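Local atomic coordinates of fructosyl amine:oxygen oxidoreductase (PDB entry 4WCT), a protein that probably oxidises fructosyl amines (Amadori products) at the expense of molecular oxygen, using a bound FAD cofactor, and so acts as a deglycating enzyme. Residues 25-30 / 230-235; 368-373 / 401-406. All blocks are in the same frame, centred on the assembly; numbering follows the deposited sequence.

Interaction 1: residues 25-30 / 230-235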
# COMPACT_ATOMS: atom_id res chain seq x y z
N GLU A 25 9.85 -22.13 19.11
CA GLU A 25 11.29 -22.08 19.24
C GLU A 25 12.03 -22.03 17.90
O GLU A 25 13.24 -21.81 17.88
CB GLU A 25 11.79 -23.29 20.04
CG GLU A 25 11.39 -23.24 21.49
CD GLU A 25 9.89 -23.41 21.68
OE1 GLU A 25 9.35 -24.43 21.22
OE2 GLU A 25 9.25 -22.48 22.22
N SER A 26 11.30 -22.21 16.80
CA SER A 26 11.88 -22.19 15.45
C SER A 26 12.44 -20.79 15.15
O SER A 26 11.73 -19.79 15.32
CB SER A 26 10.84 -22.53 14.38
OG SER A 26 10.23 -23.82 14.52
N SER A 27 13.65 -20.72 14.60
CA SER A 27 14.21 -19.46 14.15
C SER A 27 13.52 -19.00 12.86
O SER A 27 13.16 -19.83 12.00
CB SER A 27 15.73 -19.57 13.92
OG SER A 27 16.01 -20.54 12.94
N ILE A 28 13.12 -17.73 12.88
CA ILE A 28 12.45 -17.09 11.76
C ILE A 28 13.21 -15.87 11.29
O ILE A 28 13.65 -15.06 12.12
CB ILE A 28 11.01 -16.70 12.16
CG1 ILE A 28 10.25 -17.96 12.59
CG2 ILE A 28 10.28 -16.11 10.96
CD1 ILE A 28 8.97 -17.66 13.29
N ILE A 29 13.31 -15.71 9.97
CA ILE A 29 13.82 -14.47 9.35
C ILE A 29 12.71 -13.83 8.54
O ILE A 29 11.95 -14.53 7.87
CB ILE A 29 15.02 -14.74 8.40
CG1 ILE A 29 16.31 -14.91 9.20
CG2 ILE A 29 15.20 -13.61 7.41
CD1 ILE A 29 17.35 -15.69 8.44
N VAL A 30 12.49 -12.54 8.78
CA VAL A 30 11.55 -11.75 7.99
C VAL A 30 12.35 -10.79 7.17
O VAL A 30 13.18 -10.04 7.71
CB VAL A 30 10.62 -10.93 8.90
CG1 VAL A 30 9.77 -9.96 8.06
CG2 VAL A 30 9.79 -11.83 9.83
N LYS A 230 20.83 -17.69 8.70
CA LYS A 230 20.10 -18.93 8.60
C LYS A 230 18.90 -18.91 9.53
O LYS A 230 18.97 -18.39 10.65
CB LYS A 230 21.00 -20.13 8.95
CG LYS A 230 22.20 -20.28 8.02
CD LYS A 230 21.92 -21.26 6.90
CE LYS A 230 23.21 -21.75 6.25
NZ LYS A 230 23.43 -23.20 6.50
N ALA A 231 17.81 -19.53 9.06
CA ALA A 231 16.62 -19.73 9.84
C ALA A 231 15.86 -20.97 9.40
O ALA A 231 15.91 -21.38 8.22
CB ALA A 231 15.72 -18.49 9.73
N HIS A 232 15.06 -21.48 10.31
CA HIS A 232 14.14 -22.57 10.06
C HIS A 232 12.98 -22.17 9.15
O HIS A 232 12.49 -22.99 8.37
CB HIS A 232 13.59 -23.13 11.37
CG HIS A 232 14.58 -23.95 12.12
ND1 HIS A 232 15.04 -23.60 13.37
CD2 HIS A 232 15.30 -25.04 11.75
CE1 HIS A 232 15.98 -24.46 13.75
NE2 HIS A 232 16.14 -25.34 12.79
N ARG A 233 12.56 -20.91 9.23
CA ARG A 233 11.59 -20.38 8.24
C ARG A 233 11.98 -18.97 7.82
O ARG A 233 12.59 -18.25 8.58
CB ARG A 233 10.19 -20.29 8.81
CG ARG A 233 9.56 -21.60 9.24
CD ARG A 233 9.26 -22.46 8.03
NE ARG A 233 8.42 -23.61 8.35
CZ ARG A 233 8.88 -24.74 8.88
NH1 ARG A 233 10.19 -24.91 9.04
NH2 ARG A 233 8.06 -25.75 9.11
N THR A 234 11.74 -18.68 6.53
CA THR A 234 12.08 -17.37 5.96
C THR A 234 10.81 -16.78 5.38
O THR A 234 10.06 -17.47 4.64
CB THR A 234 13.16 -17.50 4.88
OG1 THR A 234 14.35 -18.03 5.48
CG2 THR A 234 13.44 -16.19 4.23
N ILE A 235 10.50 -15.56 5.81
CA ILE A 235 9.31 -14.85 5.30
C ILE A 235 9.76 -13.70 4.42
O ILE A 235 10.51 -12.84 4.86
CB ILE A 235 8.46 -14.31 6.46
CG1 ILE A 235 8.01 -15.48 7.37
CG2 ILE A 235 7.24 -13.54 5.94
CD1 ILE A 235 7.25 -15.02 8.60
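Ile29 O accepts the amide hydrogen of Ile235, and at 2.7 Å from O to N this is the shortest hydrogen bond between 25-30 and 230-235, nearly straight at 169°. One step back, Ile29 N gives its hydrogen to Arg233 O at 3.0 Å, so both polar backbone atoms of Ile29 are spent on one neighbour, the alternation expected of parallel strands. Arg233 N completes the ladder by bonding to Ser27 O.

Before the strands are fully paired, a serine and a histidine take over. Ser27 OG lies between its own backbone N and carbonyl carbon (chi1 60°), a position from which it receives the amide hydrogen of His232 at 3.0 Å. In return, Ser27 N points to His232 ND1 at the edge of the imidazole, in its plane, but this bond is long and weak (3.4 Å). Serine suits the spot because its short hydroxyl can reach a backbone amide of the adjoining chain just before the regular pairing begins.

The apolar side chains divide between the two faces of the sheet. Ile29 CD1 presses on Ala231 CB at 3.5 Å, tighter than usual for two carbons, and alanine is short enough to lie under it. On the face of Ile28, Val30 and Ile235, Ile28 CG2 meets Ile235 CD1 at 4.0 Å, branched residues that favour extended backbone; helix 35-46 packs there through Leu44. Arg233 turns its guanidinium back to His232 O and also to Ser20 O. Such a parallel pair, in which strand 28-31 runs on into what is probably the GxGxxG turn, is characteristic of the Rossmann-like fold of FAD-dependent oxidoreductases.

Interaction 2: residues 368-373 / 401-406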
# COMPACT_ATOMS: atom_id res chain seq x y z
N PHE A 368 -3.95 -10.15 -2.64
CA PHE A 368 -2.65 -10.39 -2.04
C PHE A 368 -2.08 -11.76 -2.42
O PHE A 368 -2.75 -12.60 -3.00
CB PHE A 368 -2.71 -10.27 -0.53
CG PHE A 368 -3.40 -8.99 -0.03
CD1 PHE A 368 -3.20 -7.76 -0.69
CD2 PHE A 368 -4.16 -9.02 1.13
CE1 PHE A 368 -3.82 -6.62 -0.23
CE2 PHE A 368 -4.82 -7.87 1.57
CZ PHE A 368 -4.64 -6.68 0.88
N LEU A 369 -0.81 -11.92 -2.14
CA LEU A 369 -0.12 -13.19 -2.39
C LEU A 369 0.59 -13.60 -1.11
O LEU A 369 1.64 -13.05 -0.74
CB LEU A 369 0.83 -13.06 -3.57
CG LEU A 369 1.81 -14.22 -3.84
CD1 LEU A 369 1.08 -15.55 -3.94
CD2 LEU A 369 2.65 -13.94 -5.07
N ILE A 370 -0.07 -14.47 -0.35
CA ILE A 370 0.43 -14.87 0.95
C ILE A 370 0.30 -16.38 1.02
O ILE A 370 -0.81 -16.90 1.08
CB ILE A 370 -0.39 -14.25 2.10
CG1 ILE A 370 -0.33 -12.74 2.08
CG2 ILE A 370 0.12 -14.75 3.44
CD1 ILE A 370 -1.35 -12.12 2.99
N ASP A 371 1.44 -17.07 0.90
CA ASP A 371 1.42 -18.54 0.83
C ASP A 371 2.81 -19.09 1.04
O ASP A 371 3.79 -18.42 0.79
CB ASP A 371 0.91 -18.97 -0.55
CG ASP A 371 0.35 -20.39 -0.57
OD1 ASP A 371 0.31 -21.08 0.49
OD2 ASP A 371 -0.11 -20.79 -1.66
N ARG A 372 2.86 -20.36 1.44
CA ARG A 372 4.09 -21.11 1.39
C ARG A 372 4.44 -21.49 -0.03
O ARG A 372 3.56 -21.73 -0.83
CB ARG A 372 3.96 -22.35 2.28
CG ARG A 372 3.49 -22.00 3.70
CD ARG A 372 3.04 -23.22 4.51
NE ARG A 372 4.06 -24.25 4.51
CZ ARG A 372 4.76 -24.62 5.58
NH1 ARG A 372 4.52 -24.06 6.76
NH2 ARG A 372 5.70 -25.55 5.47
N HIS A 373 5.71 -21.42 -0.36
CA HIS A 373 6.17 -21.72 -1.72
C HIS A 373 6.05 -23.24 -1.95
O HIS A 373 6.53 -24.03 -1.13
CB HIS A 373 7.61 -21.27 -1.87
CG HIS A 373 8.08 -21.23 -3.29
ND1 HIS A 373 8.11 -22.35 -4.09
CD2 HIS A 373 8.37 -20.18 -4.10
CE1 HIS A 373 8.41 -22.00 -5.33
NE2 HIS A 373 8.66 -20.70 -5.34
N ALA A 401 1.18 -14.85 9.86
CA ALA A 401 1.54 -15.86 10.88
C ALA A 401 0.67 -17.13 10.75
O ALA A 401 1.16 -18.28 10.92
CB ALA A 401 1.46 -15.28 12.27
N ASP A 402 -0.61 -16.95 10.44
CA ASP A 402 -1.52 -18.07 10.25
C ASP A 402 -1.07 -18.92 9.06
O ASP A 402 -1.08 -20.15 9.11
CB ASP A 402 -2.96 -17.60 9.98
CG ASP A 402 -3.72 -17.15 11.23
OD1 ASP A 402 -3.22 -17.31 12.39
OD2 ASP A 402 -4.83 -16.60 11.05
N ALA A 403 -0.69 -18.28 7.97
CA ALA A 403 -0.17 -18.99 6.82
C ALA A 403 1.14 -19.74 7.16
O ALA A 403 1.35 -20.88 6.73
CB ALA A 403 0.05 -18.02 5.68
N LEU A 404 2.01 -19.13 7.96
CA LEU A 404 3.23 -19.79 8.43
C LEU A 404 2.87 -21.06 9.22
O LEU A 404 3.53 -22.10 9.06
CB LEU A 404 4.04 -18.87 9.34
CG LEU A 404 5.43 -19.34 9.76
CD1 LEU A 404 6.43 -19.31 8.61
CD2 LEU A 404 5.95 -18.55 10.94
N GLU A 405 1.77 -20.99 9.95
CA GLU A 405 1.32 -22.08 10.80
C GLU A 405 0.32 -23.01 10.11
O GLU A 405 -0.28 -23.86 10.76
CB GLU A 405 0.71 -21.51 12.07
CG GLU A 405 1.70 -20.76 12.95
CD GLU A 405 1.07 -20.04 14.14
OE1 GLU A 405 -0.17 -20.05 14.29
OE2 GLU A 405 1.81 -19.56 15.00
N SER A 406 0.19 -22.89 8.79
CA SER A 406 -0.69 -23.73 7.96
C SER A 406 -2.13 -23.68 8.41
O SER A 406 -2.82 -24.69 8.38
CB SER A 406 -0.19 -25.18 7.96
OG SER A 406 1.07 -25.26 7.32
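Arg372 reaches from its strand to the C-terminal end of helix 393-404, its aliphatic part and its charged head meeting different groups. The CD methylene lies 3.6 Å from Ala403 O, and beyond it NH1 comes within 3.2 Å of Leu404 O, which sits at the edge of the guanidinium and in its plane. A long side chain with a cationic tip suits this place: carbonyls at the C-terminal end of a helix carry partial negative charge, which the guanidinium would probably temper. Ser406 OG is a looser neighbour, 3.7 Å from Arg372 NH1. The bend at chi3 (53°) turns the head of Arg372 toward these last residues.

Further back on the strand, Ile370 supplies the apolar half of the contact. Its CG2 branch, anti to the backbone N (CG1 having chi1 -62°), meets Ala403 CB at 4.0 Å; the small methyl of alanine lets the helix come near. Ile396 and Ile400 of the same helix also touch Ile370. This is a helix laid against the edge strand of the FAD-domain sheet, with Leu380 of the adjoining antiparallel strand 379-383 touching Arg372, Ala403 and Leu404.

One of the two carbonyls, Ala403 O, is also bonded within the Schellman motif that ends the helix. Ser406, with positive phi, is the C-prime residue, and its N-H bonds to Ala403 O (N to O 3.1 Å), while Lys407 N returns to Asp402 O. Outside this turn, Asp402 and Glu405 both form salt bridges with Arg47, tying the helix end to the segment after helix 35-46. On the strand, Asp371 OD2 accepts the N-H of Trp418.

In the fold
Both contacts reach one six-stranded mixed sheet, in which 28-31, 233-236, 379-383 and the edge strand 369-372 follow one another. The centres of interactions 1 and 2 lie 14 Å apart, and Leu404 joins them, its CD1 lying 3.9 Å from Arg233 CB and its CD2 3.9 Å from Ile28 CD1. Helix 393-404 therefore packs on the same sheet face as Ile28 and Arg233. The two arginines also come near, Arg233 NE lying 4.2 Å from Arg372 NH1, though each has backbone carbonyl oxygens close by. The side chains of Val30 and Ile370 stand about 8 and 9 Å from FAD, in a second shell rather than touching it.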